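PDB 2YVT: metallophosphoesterase TT1561-like domain-containing protein from Aquifex aeolicus, which is of uncharacterised function but probably acts as a metal-dependent phosphoesterase of the calcineurin superfamily. Local coordinates for residues E214-G219 with G229-V234. Sequence-based numbering, arbitrary orientation.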
ATOM      1  N   GLU A 214      -4.288   6.983  14.440  1.00 12.60           N
ATOM      2  CA  GLU A 214      -3.586   8.269  14.518  1.00 13.47           C
ATOM      3  C   GLU A 214      -3.203   8.769  13.129  1.00 13.57           C
ATOM      4  O   GLU A 214      -3.351   9.950  12.817  1.00 15.73           O
ATOM      5  CB  GLU A 214      -2.328   8.128  15.360  1.00 14.57           C
ATOM      6  CG  GLU A 214      -1.693   9.456  15.726  1.00 16.28           C
ATOM      7  CD  GLU A 214      -0.476   9.286  16.601  1.00 17.60           C
ATOM      8  OE1 GLU A 214      -0.496   8.406  17.480  1.00 16.95           O
ATOM      9  OE2 GLU A 214       0.505  10.023  16.404  1.00 19.14           O
ATOM     10  N   VAL A 215      -2.703   7.851  12.307  1.00 13.27           N
ATOM     11  CA  VAL A 215      -2.203   8.173  10.973  1.00 13.40           C
ATOM     12  C   VAL A 215      -2.665   7.086  10.010  1.00 12.59           C
ATOM     13  O   VAL A 215      -2.727   5.900  10.365  1.00 13.58           O
ATOM     14  CB  VAL A 215      -0.651   8.253  10.952  1.00 14.05           C
ATOM     15  CG1 VAL A 215      -0.115   8.525   9.541  1.00 15.86           C
ATOM     16  CG2 VAL A 215      -0.143   9.311  11.932  1.00 16.40           C
ATOM     17  N   ALA A 216      -3.021   7.500   8.802  1.00 10.90           N
ATOM     18  CA  ALA A 216      -3.276   6.559   7.721  1.00 10.52           C
ATOM     19  C   ALA A 216      -2.409   6.935   6.526  1.00 10.61           C
ATOM     20  O   ALA A 216      -2.405   8.087   6.097  1.00 11.64           O
ATOM     21  CB  ALA A 216      -4.758   6.547   7.344  1.00 11.08           C
ATOM     22  N   ILE A 217      -1.662   5.963   6.013  1.00  8.37           N
ATOM     23  CA  ILE A 217      -0.839   6.158   4.817  1.00  8.49           C
ATOM     24  C   ILE A 217      -1.542   5.425   3.679  1.00  9.17           C
ATOM     25  O   ILE A 217      -1.895   4.264   3.819  1.00  9.46           O
ATOM     26  CB  ILE A 217       0.595   5.619   5.024  1.00  8.00           C
ATOM     27  CG1 ILE A 217       1.283   6.366   6.180  1.00 10.55           C
ATOM     28  CG2 ILE A 217       1.397   5.727   3.723  1.00  9.95           C
ATOM     29  CD1 ILE A 217       2.568   5.717   6.682  1.00 11.46           C
ATOM     30  N   VAL A 218      -1.781   6.119   2.569  1.00  7.81           N
ATOM     31  CA  VAL A 218      -2.669   5.595   1.526  1.00  8.29           C
ATOM     32  C   VAL A 218      -2.077   5.750   0.124  1.00  8.29           C
ATOM     33  O   VAL A 218      -1.154   6.542  -0.075  1.00  9.19           O
ATOM     34  CB  VAL A 218      -4.095   6.230   1.610  1.00  7.85           C
ATOM     35  CG1 VAL A 218      -4.786   5.864   2.960  1.00  8.97           C
ATOM     36  CG2 VAL A 218      -4.026   7.743   1.425  1.00  9.13           C
ATOM     37  N   GLY A 219      -2.619   5.002  -0.839  1.00  8.43           N
ATOM     38  CA  GLY A 219      -2.051   4.944  -2.189  1.00  9.54           C
ATOM     39  C   GLY A 219      -3.029   5.228  -3.322  1.00  9.50           C
ATOM     40  O   GLY A 219      -3.739   6.236  -3.309  1.00  9.72           O
ATOM     41  N   GLY A 229     -11.862  12.639   9.778  1.00 17.30           N
ATOM     42  CA  GLY A 229     -12.246  12.441  11.174  1.00 18.83           C
ATOM     43  C   GLY A 229     -11.144  13.035  12.032  1.00 18.74           C
ATOM     44  O   GLY A 229     -10.809  14.211  11.881  1.00 20.14           O
ATOM     45  N   ASN A 230     -10.553  12.208  12.891  1.00 19.67           N
ATOM     46  CA  ASN A 230      -9.439  12.620  13.754  1.00 20.46           C
ATOM     47  C   ASN A 230      -8.075  12.122  13.246  1.00 19.30           C
ATOM     48  O   ASN A 230      -7.039  12.354  13.874  1.00 19.61           O
ATOM     49  CB  ASN A 230      -9.672  12.116  15.183  1.00 23.64           C
ATOM     50  CG  ASN A 230     -11.108  12.317  15.649  1.00 25.37           C
ATOM     51  OD1 ASN A 230     -11.620  13.438  15.661  1.00 26.83           O
ATOM     52  ND2 ASN A 230     -11.766  11.226  16.024  1.00 27.07           N
ATOM     53  N   THR A 231      -8.091  11.440  12.106  1.00 16.09           N
ATOM     54  CA  THR A 231      -6.910  10.777  11.562  1.00 14.78           C
ATOM     55  C   THR A 231      -6.174  11.651  10.554  1.00 14.14           C
ATOM     56  O   THR A 231      -6.797  12.208   9.651  1.00 14.25           O
ATOM     57  CB  THR A 231      -7.339   9.481  10.855  1.00 13.10           C
ATOM     58  OG1 THR A 231      -8.015   8.633  11.788  1.00 13.98           O
ATOM     59  CG2 THR A 231      -6.147   8.729  10.234  1.00 12.93           C
ATOM     60  N   ILE A 232      -4.852  11.751  10.697  1.00 13.91           N
ATOM     61  CA  ILE A 232      -4.023  12.387   9.669  1.00 13.87           C
ATOM     62  C   ILE A 232      -3.823  11.379   8.549  1.00 12.02           C
ATOM     63  O   ILE A 232      -3.230  10.313   8.762  1.00 12.61           O
ATOM     64  CB  ILE A 232      -2.633  12.813  10.190  1.00 15.03           C
ATOM     65  CG1 ILE A 232      -2.760  13.804  11.351  1.00 16.75           C
ATOM     66  CG2 ILE A 232      -1.773  13.392   9.044  1.00 15.92           C
ATOM     67  CD1 ILE A 232      -1.468  14.045  12.064  1.00 18.95           C
ATOM     68  N   VAL A 233      -4.337  11.711   7.368  1.00  9.75           N
ATOM     69  CA  VAL A 233      -4.224  10.839   6.206  1.00  9.80           C
ATOM     70  C   VAL A 233      -3.174  11.415   5.261  1.00 10.14           C
ATOM     71  O   VAL A 233      -3.222  12.602   4.910  1.00 11.17           O
ATOM     72  CB  VAL A 233      -5.578  10.664   5.488  1.00  9.20           C
ATOM     73  CG1 VAL A 233      -5.444   9.711   4.299  1.00 10.44           C
ATOM     74  CG2 VAL A 233      -6.638  10.149   6.476  1.00 10.66           C
ATOM     75  N   VAL A 234      -2.219  10.572   4.872  1.00  9.29           N
ATOM     76  CA  VAL A 234      -1.117  10.993   4.016  1.00  9.62           C
ATOM     77  C   VAL A 234      -1.084  10.131   2.763  1.00  9.43           C
ATOM     78  O   VAL A 234      -0.933   8.909   2.849  1.00  9.26           O
ATOM     79  CB  VAL A 234       0.248  10.868   4.749  1.00 10.09           C
ATOM     80  CG1 VAL A 234       1.390  11.333   3.850  1.00 11.73           C
ATOM     81  CG2 VAL A 234       0.238  11.674   6.047  1.00 11.35           C
TER
HETATM   82  O   HOH W   1      -4.364  11.849  14.538  1.00 23.82           O
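Ala216 and Val233 sit abreast in a parallel strand pair, 215-218 beside 231-234, whose axes approach to 4.6 Å and whose N-to-C directions differ by 19°. Ala216 bonds to 231-234 through both its N and its O: its N reaches Ile232 O at 2.8 Å, and its O takes Val234 N almost head-on, at a C=O...N angle of 173°. Val218 N to Val234 O continues the ladder, while Ile232 N to Glu214 O, at 3.2 Å, is its longest rung. A water donates to Glu214 O and Asn230 O, linking the two loops that lead into the strands.

On the face carrying Ala216, its CB touches both Thr231 CG2, at 3.9 Å, and Val233 CG2, which lie on the same side of it. Val218 CG2 meets Val233 CG1, held anti to its backbone N (chi1 -178°), at 3.8 Å, the side chains crossing at about a right angle.

Helix 202-211 covers this face, with Ile208 against Thr231 and Val233. Strands 175-180 and 224-228 flank the pair, and Val215 and Val234 point to the other face, toward Leu247 of strand 243-248 in the other mixed sheet, packing inside a two-sheet sandwich consistent with the calcineurin-like metallophosphoesterase fold.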